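Local atomic coordinates of succinate-semialdehyde dehydrogenase (Streptococcus pyogenes MGAS1882, PDB entry 4OGD), a protein that probably catalyses the oxidation of succinic semialdehyde to succinate with NADP+ as cofactor, as a member of the aldehyde dehydrogenase family. Residues 39-52 / 141-153. Numbering follows the deposited sequence.
Sequences WRKEDHLEERKAQL and VFAPNFIVGNPMV
Arg48 reaches from helix 45-61 to the C-terminal end of helix 136-148. Arg48 NH2 gives a nearly straight hydrogen bond to Ile147 O (2.9 Å, 170°), with the oxygen in the guanidinium plane but the donor above the carbonyl plane. Arg48 NE adds a weak, bent bond to Phe146 O (2.8 Å). The buried positive charge would be expected to be favoured by the negative end of the helix dipole. A bend at chi3 (-53°) turns the guanidinium toward these oxygens, between Gly149 CA on one face and Leu45 CA on the other.

Gly149, with positive phi, closes the helix as C-prime of a Schellman motif; a CB here would jam against Val148 O, which calls for glycine. Asn145 O accepts from both Gly149 N and Asn150 N, while Asn145 OD1 takes the in-plane bond of Asn150 ND2 (3.1 Å). Asn150 OD1 is satisfied by the amides of Thr122 and Gly123.

Next to these bonds, Phe146 fills a hole among Trp39, Arg48, Gln51 and Leu52. Arg48 CB makes a CH-pi contact over the face of the Phe146 ring, 4.1 Å from the centroid, and Trp39 CH2 approaches Phe146 CE1 obliquely at 3.7 Å. Branched Leu52 is a knob in return, among Phe142, Ala143, Phe146 and Ile147.

Helices 45-52 and 141-148 run nearly antiparallel (157°). Helix 78-103 packs against Leu45, Lys49, Ala143 and Ile147, while beyond Gly149 the chain enters strand 152-155, between strands 124-128 and 181-183.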
# COMPACT_ATOMS: atom_id res chain seq x y z
N TRP A 39 10.77 10.71 19.20
CA TRP A 39 10.67 9.27 19.38
C TRP A 39 11.69 8.52 18.52
O TRP A 39 12.03 7.37 18.82
CB TRP A 39 9.25 8.81 19.07
CG TRP A 39 8.25 9.13 20.15
CD1 TRP A 39 8.51 9.49 21.45
CD2 TRP A 39 6.83 9.13 20.01
NE1 TRP A 39 7.32 9.69 22.13
CE2 TRP A 39 6.28 9.48 21.26
CE3 TRP A 39 5.96 8.86 18.95
CZ2 TRP A 39 4.90 9.57 21.48
CZ3 TRP A 39 4.59 8.95 19.16
CH2 TRP A 39 4.07 9.29 20.42
N ARG A 40 12.17 9.15 17.45
CA ARG A 40 13.26 8.58 16.65
C ARG A 40 14.61 8.76 17.34
O ARG A 40 15.47 7.87 17.28
CB ARG A 40 13.31 9.20 15.26
CG ARG A 40 12.38 8.55 14.25
CD ARG A 40 12.68 7.07 14.06
NE ARG A 40 13.95 6.84 13.38
CZ ARG A 40 14.07 6.59 12.08
NH1 ARG A 40 12.99 6.53 11.31
NH2 ARG A 40 15.27 6.38 11.55
N LYS A 41 14.80 9.91 17.98
CA LYS A 41 16.06 10.27 18.60
C LYS A 41 16.27 9.64 19.98
O LYS A 41 17.40 9.29 20.35
CB LYS A 41 16.16 11.79 18.75
CG LYS A 41 17.48 12.27 19.34
CD LYS A 41 17.50 13.77 19.54
CE LYS A 41 18.88 14.23 20.00
NZ LYS A 41 18.98 15.71 20.08
N GLU A 42 15.18 9.52 20.74
CA GLU A 42 15.22 8.96 22.09
C GLU A 42 14.30 7.74 22.16
O GLU A 42 13.24 7.74 21.54
CB GLU A 42 14.76 10.00 23.10
CG GLU A 42 15.43 11.36 22.96
CD GLU A 42 14.79 12.43 23.84
OE1 GLU A 42 13.78 12.14 24.50
OE2 GLU A 42 15.31 13.57 23.86
N ASP A 43 14.71 6.72 22.92
CA ASP A 43 13.92 5.51 23.08
C ASP A 43 12.82 5.70 24.13
O ASP A 43 13.09 5.76 25.32
CB ASP A 43 14.82 4.34 23.49
CG ASP A 43 14.08 3.01 23.54
OD1 ASP A 43 12.85 2.98 23.35
OD2 ASP A 43 14.74 1.98 23.80
N HIS A 44 11.58 5.79 23.66
CA HIS A 44 10.44 5.99 24.53
C HIS A 44 9.43 4.86 24.37
O HIS A 44 8.27 4.99 24.77
CB HIS A 44 9.77 7.33 24.23
CG HIS A 44 10.60 8.52 24.60
ND1 HIS A 44 10.57 9.09 25.86
CD2 HIS A 44 11.50 9.23 23.89
CE1 HIS A 44 11.41 10.11 25.90
NE2 HIS A 44 11.99 10.22 24.72
N LEU A 45 9.87 3.75 23.79
CA LEU A 45 8.97 2.62 23.54
C LEU A 45 8.28 2.09 24.80
O LEU A 45 7.06 1.89 24.80
CB LEU A 45 9.71 1.47 22.85
CG LEU A 45 8.88 0.20 22.63
CD1 LEU A 45 7.65 0.47 21.77
CD2 LEU A 45 9.74 -0.88 22.00
N GLU A 46 9.04 1.86 25.87
CA GLU A 46 8.43 1.35 27.10
C GLU A 46 7.37 2.30 27.66
O GLU A 46 6.33 1.86 28.16
CB GLU A 46 9.49 1.03 28.16
CG GLU A 46 10.35 -0.19 27.81
CD GLU A 46 9.53 -1.46 27.63
OE1 GLU A 46 8.55 -1.64 28.38
OE2 GLU A 46 9.87 -2.27 26.75
N GLU A 47 7.61 3.61 27.57
CA GLU A 47 6.62 4.59 27.98
C GLU A 47 5.35 4.46 27.14
O GLU A 47 4.24 4.47 27.67
CB GLU A 47 7.16 6.01 27.86
CG GLU A 47 8.22 6.35 28.88
CD GLU A 47 8.80 7.73 28.65
OE1 GLU A 47 8.68 8.25 27.52
OE2 GLU A 47 9.36 8.31 29.60
N ARG A 48 5.51 4.35 25.83
CA ARG A 48 4.33 4.23 24.97
C ARG A 48 3.58 2.93 25.24
O ARG A 48 2.35 2.92 25.23
CB ARG A 48 4.68 4.38 23.48
CG ARG A 48 5.20 5.77 23.13
CD ARG A 48 5.22 6.03 21.62
NE ARG A 48 5.92 4.99 20.88
CZ ARG A 48 7.24 4.98 20.69
NH1 ARG A 48 8.00 5.94 21.21
NH2 ARG A 48 7.80 3.98 20.01
N LYS A 49 4.30 1.85 25.51
CA LYS A 49 3.63 0.59 25.85
C LYS A 49 2.79 0.76 27.11
O LYS A 49 1.64 0.33 27.15
CB LYS A 49 4.65 -0.54 26.04
CG LYS A 49 5.23 -1.05 24.73
CD LYS A 49 6.53 -1.81 24.94
CE LYS A 49 6.34 -3.02 25.84
NZ LYS A 49 7.60 -3.82 25.94
N ALA A 50 3.37 1.38 28.13
CA ALA A 50 2.66 1.59 29.38
C ALA A 50 1.47 2.53 29.18
O ALA A 50 0.40 2.32 29.77
CB ALA A 50 3.60 2.16 30.44
N GLN A 51 1.66 3.57 28.38
CA GLN A 51 0.59 4.52 28.12
C GLN A 51 -0.57 3.87 27.37
O GLN A 51 -1.73 4.17 27.64
CB GLN A 51 1.14 5.73 27.36
CG GLN A 51 2.02 6.63 28.23
CD GLN A 51 3.03 7.42 27.43
OE1 GLN A 51 2.96 7.46 26.20
NE2 GLN A 51 3.98 8.05 28.11
N LEU A 52 -0.27 2.99 26.42
CA LEU A 52 -1.32 2.28 25.69
C LEU A 52 -2.09 1.30 26.59
O LEU A 52 -3.31 1.18 26.49
CB LEU A 52 -0.74 1.57 24.46
CG LEU A 52 -1.76 0.99 23.47
CD1 LEU A 52 -2.75 2.06 23.00
CD2 LEU A 52 -1.04 0.35 22.29
N VAL A 141 -6.15 1.76 14.19
CA VAL A 141 -4.97 2.40 13.61
C VAL A 141 -4.13 3.17 14.62
O VAL A 141 -2.92 3.25 14.47
CB VAL A 141 -5.32 3.30 12.40
CG1 VAL A 141 -5.86 2.45 11.28
CG2 VAL A 141 -6.33 4.37 12.78
N PHE A 142 -4.76 3.73 15.66
CA PHE A 142 -3.97 4.42 16.68
C PHE A 142 -3.03 3.47 17.42
O PHE A 142 -1.85 3.79 17.61
CB PHE A 142 -4.86 5.17 17.68
CG PHE A 142 -4.11 5.69 18.86
CD1 PHE A 142 -3.24 6.76 18.72
CD2 PHE A 142 -4.23 5.09 20.10
CE1 PHE A 142 -2.51 7.24 19.80
CE2 PHE A 142 -3.50 5.56 21.19
CZ PHE A 142 -2.65 6.63 21.04
N ALA A 143 -3.54 2.32 17.85
CA ALA A 143 -2.73 1.41 18.67
C ALA A 143 -1.41 1.01 17.99
O ALA A 143 -0.34 1.19 18.57
CB ALA A 143 -3.53 0.17 19.11
N PRO A 144 -1.47 0.48 16.74
CA PRO A 144 -0.18 0.10 16.14
C PRO A 144 0.72 1.29 15.78
O PRO A 144 1.94 1.21 15.95
CB PRO A 144 -0.59 -0.67 14.88
CG PRO A 144 -1.95 -0.12 14.55
CD PRO A 144 -2.61 0.10 15.88
N ASN A 145 0.15 2.38 15.29
CA ASN A 145 0.99 3.52 14.96
C ASN A 145 1.63 4.17 16.19
O ASN A 145 2.78 4.61 16.13
CB ASN A 145 0.22 4.53 14.11
CG ASN A 145 0.08 4.06 12.66
OD1 ASN A 145 1.05 4.03 11.92
ND2 ASN A 145 -1.14 3.68 12.27
N PHE A 146 0.90 4.23 17.29
CA PHE A 146 1.44 4.78 18.52
C PHE A 146 2.62 3.94 18.99
O PHE A 146 3.67 4.47 19.38
CB PHE A 146 0.34 4.82 19.58
CG PHE A 146 0.77 5.38 20.90
CD1 PHE A 146 1.27 6.67 21.00
CD2 PHE A 146 0.65 4.62 22.06
CE1 PHE A 146 1.66 7.19 22.23
CE2 PHE A 146 1.04 5.13 23.29
CZ PHE A 146 1.54 6.42 23.37
N ILE A 147 2.47 2.62 18.93
CA ILE A 147 3.55 1.72 19.32
C ILE A 147 4.84 1.91 18.49
O ILE A 147 5.93 2.04 19.05
CB ILE A 147 3.09 0.24 19.33
CG1 ILE A 147 2.10 0.01 20.48
CG2 ILE A 147 4.28 -0.69 19.44
CD1 ILE A 147 2.68 0.34 21.86
N VAL A 148 4.72 1.96 17.16
CA VAL A 148 5.93 2.14 16.34
C VAL A 148 6.51 3.54 16.49
O VAL A 148 7.72 3.75 16.32
CB VAL A 148 5.71 1.80 14.84
CG1 VAL A 148 4.99 2.93 14.13
CG2 VAL A 148 7.05 1.54 14.16
N GLY A 149 5.67 4.51 16.85
CA GLY A 149 6.13 5.88 17.02
C GLY A 149 5.74 6.84 15.91
O GLY A 149 6.46 7.80 15.65
N ASN A 150 4.62 6.59 15.24
CA ASN A 150 4.05 7.53 14.28
C ASN A 150 2.95 8.32 14.97
O ASN A 150 1.88 7.76 15.24
CB ASN A 150 3.39 6.80 13.10
CG ASN A 150 4.37 6.10 12.18
OD1 ASN A 150 5.52 6.51 12.04
ND2 ASN A 150 3.92 5.05 11.52
N PRO A 151 3.20 9.61 15.27
CA PRO A 151 2.11 10.44 15.81
C PRO A 151 0.94 10.48 14.81
O PRO A 151 1.16 10.34 13.60
CB PRO A 151 2.75 11.83 15.94
CG PRO A 151 4.25 11.56 16.03
CD PRO A 151 4.43 10.40 15.06
N MET A 152 -0.28 10.66 15.31
CA MET A 152 -1.45 10.59 14.45
C MET A 152 -2.28 11.87 14.54
O MET A 152 -2.38 12.50 15.61
CB MET A 152 -2.29 9.38 14.87
CG MET A 152 -3.62 9.21 14.15
SD MET A 152 -4.27 7.53 14.40
CE MET A 152 -3.13 6.63 13.36
N VAL A 153 -2.84 12.28 13.41
CA VAL A 153 -3.87 13.32 13.41
C VAL A 153 -5.13 12.69 12.84
O VAL A 153 -5.06 11.87 11.91
CB VAL A 153 -3.44 14.60 12.65
CG1 VAL A 153 -2.25 15.25 13.35
CG2 VAL A 153 -3.08 14.28 11.20
O HOH W 1 10.54 5.75 16.74